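Local structure of nucleoporin NUP159 (1XIP) at residues A[63-71]-A[340-348]; A[33-41]-A[273-281]. The protein forms part of the nuclear pore complex, and its N-terminal beta-propeller, the part described here, functions in mRNA export by tethering the helicase Dbp5 to the pore. All coordinates share one frame; numbering follows the deposited sequence.

Contact 1: residues A[63-71]-A[340-348]; sequences GELQLLRDH and VAVDVVTSG
The hydroxyl OG1 of Thr346 is gripped from two directions. It donates to Asp343 OD2 at 2.6 Å, meeting that oxygen on its syn side, and it accepts from Arg69 NH1 at 3.2 Å. The second bond is the less direct one: its N-H...O angle is 144°, and the hydroxyl lies 23° out of the guanidinium plane. The threonine's first torsion places OG1 between its backbone N and carbonyl carbon, where one oxygen can serve both partners. Arg69 leaves the helix with CG anti to its backbone N (chi1 -161°) and then bends at chi2, which carries its flat end up to the loop 344-348. There Gly348 CA sits 3.6 Å above one face of the guanidinium, toward the rim. Arg69 NH1 and Asp343 OD2 stay 5.2 Å apart, so the hydroxyl bridges them in place of a direct salt bridge; their opposite charges are still likely to favour each other. Beneath this polar layer, Leu65 CD1 fills the angle between Thr346 CG2 at 3.7 Å and Val345 CG2 at 3.9 Å, and it also lies against Asp343 OD1. That oxygen takes the backbone N of Val345 at 3.1 Å and, weakly, that of Thr346; OD2 has a further partner in Tyr367 OH. Both carboxylate oxygens are therefore engaged, which fixes the rotation of the group. The bond from Val345 N to Asp343 OD1 defines an Asx turn as the chain leaves strand 337-343, and helix 65-73 packs on that turn across the seam between two neighbouring blades of the beta-propeller.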
ATOM      1  N   GLY A  63       1.765 -18.022   8.906  1.00 14.12           N
ATOM      2  CA  GLY A  63       2.178 -18.317  10.301  1.00 14.93           C
ATOM      3  C   GLY A  63       1.237 -17.779  11.397  1.00 15.50           C
ATOM      4  O   GLY A  63       0.339 -16.998  11.122  1.00 15.72           O
ATOM      5  N   GLU A  64       1.443 -18.209  12.635  1.00 16.39           N
ATOM      6  CA  GLU A  64       0.642 -17.739  13.764  1.00 17.72           C
ATOM      7  C   GLU A  64       0.997 -16.291  14.155  1.00 17.98           C
ATOM      8  O   GLU A  64       2.177 -15.946  14.300  1.00 18.35           O
ATOM      9  CB  GLU A  64       0.854 -18.652  14.964  1.00 18.53           C
ATOM     10  CG  GLU A  64      -0.266 -19.661  15.208  1.00 23.16           C
ATOM     11  CD  GLU A  64      -1.610 -19.010  15.600  1.00 30.49           C
ATOM     12  OE1 GLU A  64      -1.626 -17.852  16.164  1.00 32.36           O
ATOM     13  OE2 GLU A  64      -2.664 -19.662  15.343  1.00 32.25           O
ATOM     14  N   LEU A  65      -0.018 -15.446  14.330  1.00 17.89           N
ATOM     15  CA  LEU A  65       0.189 -14.037  14.647  1.00 18.07           C
ATOM     16  C   LEU A  65       0.785 -13.801  16.039  1.00 18.72           C
ATOM     17  O   LEU A  65       1.716 -13.002  16.188  1.00 19.53           O
ATOM     18  CB  LEU A  65      -1.124 -13.276  14.522  1.00 17.93           C
ATOM     19  CG  LEU A  65      -1.243 -11.853  13.960  1.00 18.00           C
ATOM     20  CD1 LEU A  65      -2.429 -11.164  14.632  1.00 16.87           C
ATOM     21  CD2 LEU A  65       0.013 -11.015  14.081  1.00 16.42           C
ATOM     22  N   GLN A  66       0.254 -14.468  17.061  1.00 18.87           N
ATOM     23  CA  GLN A  66       0.799 -14.325  18.420  1.00 19.53           C
ATOM     24  C   GLN A  66       2.287 -14.666  18.439  1.00 18.91           C
ATOM     25  O   GLN A  66       3.050 -14.060  19.172  1.00 18.25           O
ATOM     26  CB  GLN A  66       0.048 -15.199  19.423  1.00 19.82           C
ATOM     27  CG  GLN A  66       0.390 -14.944  20.893  1.00 23.31           C
ATOM     28  CD  GLN A  66       0.080 -13.516  21.344  1.00 27.74           C
ATOM     29  OE1 GLN A  66       0.981 -12.779  21.763  1.00 29.14           O
ATOM     30  NE2 GLN A  66      -1.191 -13.127  21.258  1.00 29.78           N
ATOM     31  N   LEU A  67       2.677 -15.632  17.608  1.00 18.87           N
ATOM     32  CA  LEU A  67       4.060 -16.058  17.493  1.00 18.94           C
ATOM     33  C   LEU A  67       4.917 -14.949  16.919  1.00 18.74           C
ATOM     34  O   LEU A  67       5.964 -14.620  17.470  1.00 19.38           O
ATOM     35  CB  LEU A  67       4.168 -17.303  16.622  1.00 19.10           C
ATOM     36  CG  LEU A  67       4.883 -18.546  17.160  1.00 20.19           C
ATOM     37  CD1 LEU A  67       6.101 -18.154  17.980  1.00 22.72           C
ATOM     38  CD2 LEU A  67       3.934 -19.408  17.991  1.00 20.23           C
ATOM     39  N   LEU A  68       4.468 -14.353  15.830  1.00 18.26           N
ATOM     40  CA  LEU A  68       5.222 -13.288  15.198  1.00 18.28           C
ATOM     41  C   LEU A  68       5.373 -12.094  16.135  1.00 18.69           C
ATOM     42  O   LEU A  68       6.458 -11.536  16.276  1.00 18.23           O
ATOM     43  CB  LEU A  68       4.548 -12.881  13.898  1.00 18.26           C
ATOM     44  CG  LEU A  68       5.156 -11.735  13.107  1.00 17.97           C
ATOM     45  CD1 LEU A  68       6.550 -12.094  12.643  1.00 16.01           C
ATOM     46  CD2 LEU A  68       4.224 -11.367  11.926  1.00 18.04           C
ATOM     47  N   ARG A  69       4.283 -11.721  16.795  1.00 19.53           N
ATOM     48  CA  ARG A  69       4.342 -10.649  17.771  1.00 20.52           C
ATOM     49  C   ARG A  69       5.429 -10.938  18.806  1.00 20.70           C
ATOM     50  O   ARG A  69       6.319 -10.123  19.006  1.00 21.56           O
ATOM     51  CB  ARG A  69       2.987 -10.441  18.439  1.00 20.74           C
ATOM     52  CG  ARG A  69       2.845  -9.087  19.104  1.00 22.69           C
ATOM     53  CD  ARG A  69       2.632  -9.185  20.608  1.00 27.99           C
ATOM     54  NE  ARG A  69       2.987  -7.966  21.355  1.00 30.06           N
ATOM     55  CZ  ARG A  69       2.105  -7.068  21.811  1.00 30.42           C
ATOM     56  NH1 ARG A  69       0.799  -7.225  21.574  1.00 29.73           N
ATOM     57  NH2 ARG A  69       2.530  -6.006  22.498  1.00 29.15           N
ATOM     58  N   ASP A  70       5.375 -12.123  19.413  1.00 20.61           N
ATOM     59  CA  ASP A  70       6.271 -12.513  20.493  1.00 20.01           C
ATOM     60  C   ASP A  70       7.720 -12.632  20.041  1.00 19.96           C
ATOM     61  O   ASP A  70       8.646 -12.314  20.800  1.00 19.68           O
ATOM     62  CB  ASP A  70       5.815 -13.842  21.084  1.00 19.87           C
ATOM     63  CG  ASP A  70       4.595 -13.705  21.971  1.00 20.95           C
ATOM     64  OD1 ASP A  70       4.089 -12.576  22.147  1.00 21.55           O
ATOM     65  OD2 ASP A  70       4.056 -14.687  22.538  1.00 24.27           O
ATOM     66  N   HIS A  71       7.912 -13.115  18.818  1.00 19.83           N
ATOM     67  CA  HIS A  71       9.243 -13.214  18.227  1.00 19.71           C
ATOM     68  C   HIS A  71       9.889 -11.828  18.091  1.00 20.29           C
ATOM     69  O   HIS A  71      11.063 -11.637  18.401  1.00 19.84           O
ATOM     70  CB  HIS A  71       9.183 -13.920  16.864  1.00 18.54           C
ATOM     71  CG  HIS A  71      10.504 -13.994  16.166  1.00 18.20           C
ATOM     72  ND1 HIS A  71      11.567 -14.738  16.649  1.00 17.52           N
ATOM     73  CD2 HIS A  71      10.944 -13.406  15.027  1.00 17.22           C
ATOM     74  CE1 HIS A  71      12.599 -14.605  15.835  1.00 17.01           C
ATOM     75  NE2 HIS A  71      12.248 -13.801  14.843  1.00 16.54           N
ATOM     76  N   VAL A 340       2.399  -3.844   4.510  1.00 17.05           N
ATOM     77  CA  VAL A 340       1.979  -3.141   5.730  1.00 16.81           C
ATOM     78  C   VAL A 340       0.677  -3.770   6.199  1.00 17.87           C
ATOM     79  O   VAL A 340      -0.155  -4.117   5.400  1.00 19.04           O
ATOM     80  CB  VAL A 340       1.757  -1.617   5.458  1.00 16.65           C
ATOM     81  CG1 VAL A 340       1.396  -0.876   6.706  1.00 15.53           C
ATOM     82  CG2 VAL A 340       2.968  -0.973   4.836  1.00 15.60           C
ATOM     83  N   ALA A 341       0.484  -3.941   7.491  1.00 19.14           N
ATOM     84  CA  ALA A 341      -0.761  -4.556   7.962  1.00 19.96           C
ATOM     85  C   ALA A 341      -1.065  -4.178   9.411  1.00 20.56           C
ATOM     86  O   ALA A 341      -0.185  -3.675  10.109  1.00 21.29           O
ATOM     87  CB  ALA A 341      -0.711  -6.067   7.791  1.00 19.75           C
ATOM     88  N   VAL A 342      -2.304  -4.403   9.852  1.00 21.07           N
ATOM     89  CA  VAL A 342      -2.730  -3.968  11.188  1.00 22.20           C
ATOM     90  C   VAL A 342      -3.155  -5.103  12.098  1.00 22.71           C
ATOM     91  O   VAL A 342      -3.980  -5.939  11.737  1.00 22.32           O
ATOM     92  CB  VAL A 342      -3.882  -2.913  11.131  1.00 22.69           C
ATOM     93  CG1 VAL A 342      -4.128  -2.314  12.490  1.00 21.33           C
ATOM     94  CG2 VAL A 342      -3.529  -1.801  10.135  1.00 22.96           C
ATOM     95  N   ASP A 343      -2.591  -5.084  13.296  1.00 23.96           N
ATOM     96  CA  ASP A 343      -2.814  -6.094  14.309  1.00 25.26           C
ATOM     97  C   ASP A 343      -3.528  -5.455  15.497  1.00 26.57           C
ATOM     98  O   ASP A 343      -3.083  -4.466  16.057  1.00 26.48           O
ATOM     99  CB  ASP A 343      -1.474  -6.716  14.702  1.00 25.02           C
ATOM    100  CG  ASP A 343      -1.529  -7.554  15.985  1.00 24.71           C
ATOM    101  OD1 ASP A 343      -2.602  -8.021  16.418  1.00 24.78           O
ATOM    102  OD2 ASP A 343      -0.500  -7.817  16.620  1.00 24.99           O
ATOM    103  N   VAL A 344      -4.643  -6.062  15.862  1.00 28.56           N
ATOM    104  CA  VAL A 344      -5.581  -5.529  16.828  1.00 30.40           C
ATOM    105  C   VAL A 344      -5.825  -6.540  17.963  1.00 31.57           C
ATOM    106  O   VAL A 344      -6.374  -6.185  18.991  1.00 32.33           O
ATOM    107  CB  VAL A 344      -6.911  -5.174  16.083  1.00 30.18           C
ATOM    108  CG1 VAL A 344      -8.143  -5.456  16.920  1.00 30.77           C
ATOM    109  CG2 VAL A 344      -6.887  -3.734  15.618  1.00 30.94           C
ATOM    110  N   VAL A 345      -5.381  -7.787  17.787  1.00 33.09           N
ATOM    111  CA  VAL A 345      -5.819  -8.885  18.669  1.00 34.44           C
ATOM    112  C   VAL A 345      -4.782  -9.537  19.603  1.00 35.02           C
ATOM    113  O   VAL A 345      -5.173 -10.164  20.598  1.00 35.27           O
ATOM    114  CB  VAL A 345      -6.546 -10.018  17.882  1.00 34.74           C
ATOM    115  CG1 VAL A 345      -7.911  -9.533  17.369  1.00 35.18           C
ATOM    116  CG2 VAL A 345      -5.657 -10.574  16.748  1.00 34.62           C
ATOM    117  N   THR A 346      -3.485  -9.408  19.289  1.00 35.69           N
ATOM    118  CA  THR A 346      -2.415 -10.006  20.128  1.00 35.95           C
ATOM    119  C   THR A 346      -2.317  -9.344  21.520  1.00 36.13           C
ATOM    120  O   THR A 346      -2.829  -8.238  21.717  1.00 36.20           O
ATOM    121  CB  THR A 346      -1.014 -10.007  19.402  1.00 35.81           C
ATOM    122  OG1 THR A 346      -0.614  -8.666  19.086  1.00 35.65           O
ATOM    123  CG2 THR A 346      -1.107 -10.664  18.062  1.00 35.57           C
ATOM    124  N   SER A 347      -1.667 -10.027  22.475  1.00 36.36           N
ATOM    125  CA  SER A 347      -1.372  -9.440  23.790  1.00 36.46           C
ATOM    126  C   SER A 347       0.118  -9.289  24.040  1.00 36.49           C
ATOM    127  O   SER A 347       0.938  -9.917  23.367  1.00 36.30           O
ATOM    128  CB  SER A 347      -2.002 -10.256  24.911  1.00 36.68           C
ATOM    129  OG  SER A 347      -2.790 -11.305  24.390  1.00 37.38           O
ATOM    130  N   GLY A 348       0.412  -8.432  25.018  1.00 36.98           N
ATOM    131  CA  GLY A 348       1.779  -8.130  25.401  1.00 37.24           C
ATOM    132  C   GLY A 348       2.146  -8.767  26.732  1.00 37.20           C
ATOM    133  O   GLY A 348       1.410  -8.628  27.712  1.00 37.56           O
TER

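Contact 2: residues A[33-41]-A[273-281]; sequences EKLPFASLQ and IVRFPYMYK
Phe276 points one edge at the face of Phe37 in a T-shaped pair, with ring planes at 89° and centroids 5.5 Å apart. Its CG stands anti to the backbone N (chi1 -173°), which brings the ring against the 38-39 peptide, CD2 coming to 3.4 Å from Ser39 N. Packing is dense from here onward: Ser39 CB meets Tyr278 CB at 3.3 Å, while Ser39 OG turns to Phe130 O. Tyr278 CD2 lies 3.5 Å above the centre of the Tyr280 ring, and Tyr280 OH donates to Leu40 O at 2.5 Å, tilted 24° from the carbonyl plane. Replacing Tyr278 by an alanine would probably open a gap between Ser39 and Gln41 and leave the Tyr280 ring freer to turn. The 33-35 end is looser. Ile273 CG2 reaches Leu35 CD2 only at 4.1 Å, and water 1 spaces the backbones by joining Glu33 O, Leu35 N and Val274 O. Between the two regimes, Leu40 CD1 rests over one face of the buried Arg275 guanidinium, whose NH1 gives a hydrogen bond to water 3, as does Phe276 N. No salt bridge crosses the contact. Aromatic and aliphatic fit therefore joins the loop before strand 43-46 to the lead-in of strand 279-284, with waters and one tyrosine hydroxyl supplying partners for backbone polar groups.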
ATOM      1  N   GLU A  33      17.977  -6.118  -3.162  1.00 26.88           N
ATOM      2  CA  GLU A  33      17.785  -4.921  -4.002  1.00 27.72           C
ATOM      3  C   GLU A  33      17.200  -5.202  -5.375  1.00 27.53           C
ATOM      4  O   GLU A  33      16.941  -4.281  -6.132  1.00 27.98           O
ATOM      5  CB  GLU A  33      19.062  -4.074  -4.088  1.00 27.63           C
ATOM      6  CG  GLU A  33      19.738  -3.950  -2.736  1.00 29.55           C
ATOM      7  CD  GLU A  33      20.821  -2.909  -2.683  1.00 31.80           C
ATOM      8  OE1 GLU A  33      21.525  -2.707  -3.695  1.00 32.83           O
ATOM      9  OE2 GLU A  33      20.969  -2.309  -1.598  1.00 33.69           O
ATOM     10  N   LYS A  34      16.941  -6.473  -5.658  1.00 27.50           N
ATOM     11  CA  LYS A  34      16.232  -6.870  -6.867  1.00 27.92           C
ATOM     12  C   LYS A  34      14.782  -7.284  -6.529  1.00 27.21           C
ATOM     13  O   LYS A  34      14.527  -8.424  -6.148  1.00 27.55           O
ATOM     14  CB  LYS A  34      16.999  -7.996  -7.578  1.00 28.40           C
ATOM     15  CG  LYS A  34      16.572  -8.243  -9.015  1.00 31.11           C
ATOM     16  CD  LYS A  34      17.262  -9.504  -9.592  1.00 34.91           C
ATOM     17  CE  LYS A  34      17.278  -9.500 -11.135  1.00 36.06           C
ATOM     18  NZ  LYS A  34      17.616 -10.848 -11.700  1.00 37.27           N
ATOM     19  N   LEU A  35      13.852  -6.336  -6.665  1.00 26.22           N
ATOM     20  CA  LEU A  35      12.441  -6.525  -6.318  1.00 25.26           C
ATOM     21  C   LEU A  35      11.624  -6.620  -7.593  1.00 24.80           C
ATOM     22  O   LEU A  35      12.002  -6.015  -8.583  1.00 24.85           O
ATOM     23  CB  LEU A  35      11.942  -5.312  -5.554  1.00 24.68           C
ATOM     24  CG  LEU A  35      12.346  -4.968  -4.129  1.00 25.20           C
ATOM     25  CD1 LEU A  35      11.533  -5.766  -3.159  1.00 24.15           C
ATOM     26  CD2 LEU A  35      13.846  -5.092  -3.838  1.00 25.61           C
ATOM     27  N   PRO A  36      10.498  -7.340  -7.584  1.00 24.33           N
ATOM     28  CA  PRO A  36       9.636  -7.408  -8.771  1.00 24.13           C
ATOM     29  C   PRO A  36       9.086  -6.025  -9.095  1.00 24.27           C
ATOM     30  O   PRO A  36       8.557  -5.371  -8.196  1.00 25.33           O
ATOM     31  CB  PRO A  36       8.506  -8.345  -8.336  1.00 23.84           C
ATOM     32  CG  PRO A  36       9.064  -9.107  -7.213  1.00 23.59           C
ATOM     33  CD  PRO A  36       9.962  -8.153  -6.476  1.00 24.12           C
ATOM     34  N   PHE A  37       9.232  -5.581 -10.344  1.00 23.68           N
ATOM     35  CA  PHE A  37       8.816  -4.246 -10.746  1.00 22.79           C
ATOM     36  C   PHE A  37       7.299  -4.146 -10.813  1.00 22.32           C
ATOM     37  O   PHE A  37       6.695  -4.195 -11.881  1.00 22.41           O
ATOM     38  CB  PHE A  37       9.460  -3.847 -12.085  1.00 23.20           C
ATOM     39  CG  PHE A  37       9.411  -2.366 -12.361  1.00 23.42           C
ATOM     40  CD1 PHE A  37      10.090  -1.462 -11.543  1.00 24.12           C
ATOM     41  CD2 PHE A  37       8.676  -1.872 -13.424  1.00 23.66           C
ATOM     42  CE1 PHE A  37      10.029  -0.088 -11.790  1.00 23.75           C
ATOM     43  CE2 PHE A  37       8.610  -0.496 -13.673  1.00 24.08           C
ATOM     44  CZ  PHE A  37       9.283   0.390 -12.849  1.00 23.72           C
ATOM     45  N   ALA A  38       6.692  -4.002  -9.639  1.00 21.69           N
ATOM     46  CA  ALA A  38       5.244  -3.919  -9.474  1.00 20.82           C
ATOM     47  C   ALA A  38       5.021  -3.324  -8.119  1.00 20.46           C
ATOM     48  O   ALA A  38       5.952  -3.227  -7.303  1.00 21.27           O
ATOM     49  CB  ALA A  38       4.620  -5.293  -9.536  1.00 20.95           C
ATOM     50  N   SER A  39       3.811  -2.904  -7.846  1.00 19.49           N
ATOM     51  CA  SER A  39       3.539  -2.454  -6.511  1.00 19.38           C
ATOM     52  C   SER A  39       3.391  -3.718  -5.680  1.00 19.07           C
ATOM     53  O   SER A  39       2.803  -4.698  -6.129  1.00 19.24           O
ATOM     54  CB  SER A  39       2.303  -1.603  -6.487  1.00 19.08           C
ATOM     55  OG  SER A  39       1.200  -2.350  -6.904  1.00 23.14           O
ATOM     56  N   LEU A  40       4.000  -3.738  -4.504  1.00 18.75           N
ATOM     57  CA  LEU A  40       4.074  -4.975  -3.748  1.00 18.00           C
ATOM     58  C   LEU A  40       3.237  -4.850  -2.510  1.00 17.69           C
ATOM     59  O   LEU A  40       3.269  -3.816  -1.852  1.00 17.60           O
ATOM     60  CB  LEU A  40       5.512  -5.304  -3.369  1.00 17.87           C
ATOM     61  CG  LEU A  40       6.661  -5.239  -4.371  1.00 17.40           C
ATOM     62  CD1 LEU A  40       7.981  -5.422  -3.607  1.00 17.87           C
ATOM     63  CD2 LEU A  40       6.520  -6.317  -5.361  1.00 17.17           C
ATOM     64  N   GLN A  41       2.490  -5.906  -2.196  1.00 16.91           N
ATOM     65  CA  GLN A  41       1.658  -5.941  -1.010  1.00 16.69           C
ATOM     66  C   GLN A  41       1.849  -7.271  -0.349  1.00 16.89           C
ATOM     67  O   GLN A  41       0.953  -8.137  -0.367  1.00 17.07           O
ATOM     68  CB  GLN A  41       0.218  -5.734  -1.385  1.00 16.99           C
ATOM     69  CG  GLN A  41      -0.055  -4.290  -1.734  1.00 18.95           C
ATOM     70  CD  GLN A  41      -1.438  -4.077  -2.252  1.00 19.28           C
ATOM     71  OE1 GLN A  41      -2.333  -3.688  -1.496  1.00 17.68           O
ATOM     72  NE2 GLN A  41      -1.632  -4.318  -3.556  1.00 21.53           N
ATOM     73  N   ILE A 273      16.529   2.254  -3.716  1.00 27.77           N
ATOM     74  CA  ILE A 273      16.303   0.998  -4.425  1.00 26.90           C
ATOM     75  C   ILE A 273      15.290   1.260  -5.533  1.00 26.12           C
ATOM     76  O   ILE A 273      14.366   2.052  -5.357  1.00 26.22           O
ATOM     77  CB  ILE A 273      15.767  -0.124  -3.460  1.00 27.00           C
ATOM     78  CG1 ILE A 273      16.577  -0.229  -2.143  1.00 26.75           C
ATOM     79  CG2 ILE A 273      15.687  -1.487  -4.173  1.00 27.58           C
ATOM     80  CD1 ILE A 273      18.096  -0.131  -2.260  1.00 24.94           C
ATOM     81  N   VAL A 274      15.475   0.605  -6.675  1.00 25.32           N
ATOM     82  CA  VAL A 274      14.507   0.664  -7.772  1.00 24.33           C
ATOM     83  C   VAL A 274      13.215   0.023  -7.343  1.00 23.72           C
ATOM     84  O   VAL A 274      13.158  -1.162  -7.046  1.00 23.72           O
ATOM     85  CB  VAL A 274      15.001  -0.052  -9.047  1.00 24.47           C
ATOM     86  CG1 VAL A 274      13.906  -0.032 -10.132  1.00 24.02           C
ATOM     87  CG2 VAL A 274      16.275   0.586  -9.553  1.00 23.84           C
ATOM     88  N   ARG A 275      12.173   0.833  -7.325  1.00 23.62           N
ATOM     89  CA  ARG A 275      10.855   0.406  -6.908  1.00 22.95           C
ATOM     90  C   ARG A 275       9.823   0.983  -7.818  1.00 22.62           C
ATOM     91  O   ARG A 275       9.968   2.108  -8.295  1.00 22.78           O
ATOM     92  CB  ARG A 275      10.584   0.851  -5.478  1.00 22.39           C
ATOM     93  CG  ARG A 275      11.403   0.093  -4.487  1.00 22.05           C
ATOM     94  CD  ARG A 275      11.004  -1.350  -4.387  1.00 21.39           C
ATOM     95  NE  ARG A 275      10.368  -1.569  -3.103  1.00 22.36           N
ATOM     96  CZ  ARG A 275       9.083  -1.771  -2.916  1.00 21.01           C
ATOM     97  NH1 ARG A 275       8.238  -1.829  -3.936  1.00 24.30           N
ATOM     98  NH2 ARG A 275       8.642  -1.949  -1.704  1.00 20.38           N
ATOM     99  N   PHE A 276       8.797   0.189  -8.080  1.00 22.59           N
ATOM    100  CA  PHE A 276       7.586   0.673  -8.694  1.00 23.00           C
ATOM    101  C   PHE A 276       6.843   1.524  -7.664  1.00 23.78           C
ATOM    102  O   PHE A 276       6.688   1.108  -6.520  1.00 24.23           O
ATOM    103  CB  PHE A 276       6.728  -0.506  -9.136  1.00 22.75           C
ATOM    104  CG  PHE A 276       5.525  -0.119  -9.933  1.00 22.25           C
ATOM    105  CD1 PHE A 276       5.619   0.070 -11.306  1.00 23.30           C
ATOM    106  CD2 PHE A 276       4.298   0.069  -9.313  1.00 21.41           C
ATOM    107  CE1 PHE A 276       4.490   0.439 -12.055  1.00 24.28           C
ATOM    108  CE2 PHE A 276       3.171   0.441 -10.039  1.00 23.27           C
ATOM    109  CZ  PHE A 276       3.259   0.622 -11.417  1.00 23.30           C
ATOM    110  N   PRO A 277       6.424   2.723  -8.060  1.00 24.37           N
ATOM    111  CA  PRO A 277       5.658   3.642  -7.198  1.00 24.44           C
ATOM    112  C   PRO A 277       4.364   3.089  -6.655  1.00 24.15           C
ATOM    113  O   PRO A 277       3.490   2.719  -7.428  1.00 25.40           O
ATOM    114  CB  PRO A 277       5.345   4.796  -8.134  1.00 24.24           C
ATOM    115  CG  PRO A 277       6.537   4.824  -9.010  1.00 25.91           C
ATOM    116  CD  PRO A 277       6.744   3.341  -9.357  1.00 24.90           C
ATOM    117  N   TYR A 278       4.240   3.048  -5.332  1.00 23.39           N
ATOM    118  CA  TYR A 278       3.017   2.598  -4.686  1.00 22.46           C
ATOM    119  C   TYR A 278       2.915   3.184  -3.284  1.00 22.40           C
ATOM    120  O   TYR A 278       3.902   3.266  -2.555  1.00 22.10           O
ATOM    121  CB  TYR A 278       2.921   1.061  -4.665  1.00 22.10           C
ATOM    122  CG  TYR A 278       1.703   0.560  -3.921  1.00 21.41           C
ATOM    123  CD1 TYR A 278       0.425   0.686  -4.469  1.00 21.34           C
ATOM    124  CD2 TYR A 278       1.831  -0.022  -2.655  1.00 20.90           C
ATOM    125  CE1 TYR A 278      -0.696   0.261  -3.770  1.00 23.64           C
ATOM    126  CE2 TYR A 278       0.730  -0.445  -1.943  1.00 21.70           C
ATOM    127  CZ  TYR A 278      -0.537  -0.298  -2.496  1.00 25.07           C
ATOM    128  OH  TYR A 278      -1.642  -0.722  -1.787  1.00 27.57           O
HETATM  129  N   MSE A 279       1.715   3.612  -2.930  1.00 22.73           N
HETATM  130  CA  MSE A 279       1.457   4.229  -1.641  1.00 23.39           C
HETATM  131  C   MSE A 279       0.746   3.236  -0.734  1.00 22.85           C
HETATM  132  O   MSE A 279      -0.355   2.804  -1.058  1.00 22.70           O
HETATM  133  CB  MSE A 279       0.590   5.486  -1.835  1.00 23.88           C
HETATM  134  CG  MSE A 279       0.331   6.289  -0.566  1.00 26.46           C
HETATM  135 SE   MSE A 279       1.947   7.203   0.119  1.00 35.75          SE
HETATM  136  CE  MSE A 279       2.395   8.280  -1.445  1.00 29.19           C
ATOM    137  N   TYR A 280       1.381   2.886   0.388  1.00 22.38           N
ATOM    138  CA  TYR A 280       0.794   1.999   1.401  1.00 22.51           C
ATOM    139  C   TYR A 280      -0.144   2.771   2.323  1.00 23.84           C
ATOM    140  O   TYR A 280       0.205   3.851   2.784  1.00 24.28           O
ATOM    141  CB  TYR A 280       1.898   1.290   2.201  1.00 21.45           C
ATOM    142  CG  TYR A 280       2.738   0.387   1.333  1.00 19.13           C
ATOM    143  CD1 TYR A 280       2.375  -0.942   1.121  1.00 16.03           C
ATOM    144  CD2 TYR A 280       3.860   0.873   0.671  1.00 16.72           C
ATOM    145  CE1 TYR A 280       3.117  -1.759   0.311  1.00 14.80           C
ATOM    146  CE2 TYR A 280       4.599   0.070  -0.154  1.00 15.64           C
ATOM    147  CZ  TYR A 280       4.225  -1.248  -0.336  1.00 16.52           C
ATOM    148  OH  TYR A 280       4.978  -2.072  -1.155  1.00 17.29           O
ATOM    149  N   LYS A 281      -1.342   2.234   2.549  1.00 25.27           N
ATOM    150  CA  LYS A 281      -2.337   2.883   3.390  1.00 27.28           C
ATOM    151  C   LYS A 281      -3.012   1.920   4.374  1.00 29.18           C
ATOM    152  O   LYS A 281      -3.488   0.850   4.014  1.00 28.96           O
ATOM    153  CB  LYS A 281      -3.391   3.618   2.558  1.00 27.33           C
ATOM    154  CG  LYS A 281      -4.379   4.442   3.399  1.00 26.79           C
ATOM    155  CD  LYS A 281      -5.692   4.723   2.663  1.00 28.81           C
ATOM    156  CE  LYS A 281      -6.426   3.440   2.238  1.00 30.84           C
ATOM    157  NZ  LYS A 281      -7.437   3.656   1.138  1.00 31.79           N
TER
HETATM  158  O   HOH W   1      14.719  -3.822  -7.482  1.00 21.16           O
HETATM  159  O   HOH W   2       6.120  -1.238  -5.330  1.00 18.93           O
HETATM  160  O   HOH W   3       8.993  -2.377  -6.648  1.00 19.51           O

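Along the chain the segments alternate, 33-41, 63-71, 273-281, 340-348, so each contact brings an early part of the propeller against a late one. Their centres are about 24 Å apart. Contact 2 lies about 9 Å from the centre of the chain, contact 1 about 19 Å out, toward the periphery. They meet where Val340 CG2 packs on Tyr280 CB at 3.6 Å, between strands 337-343 and 279-284 of separate sheets. Strand 337-343 belongs to the sheet completed by the early strand 18-26, the closure by which propellers commonly shut their ring. Contact 1 thus joins neighbouring blades of early and late sequence, while contact 2 packs an early connecting loop on the lead-in to a late blade, within the region that interacts with DBP5.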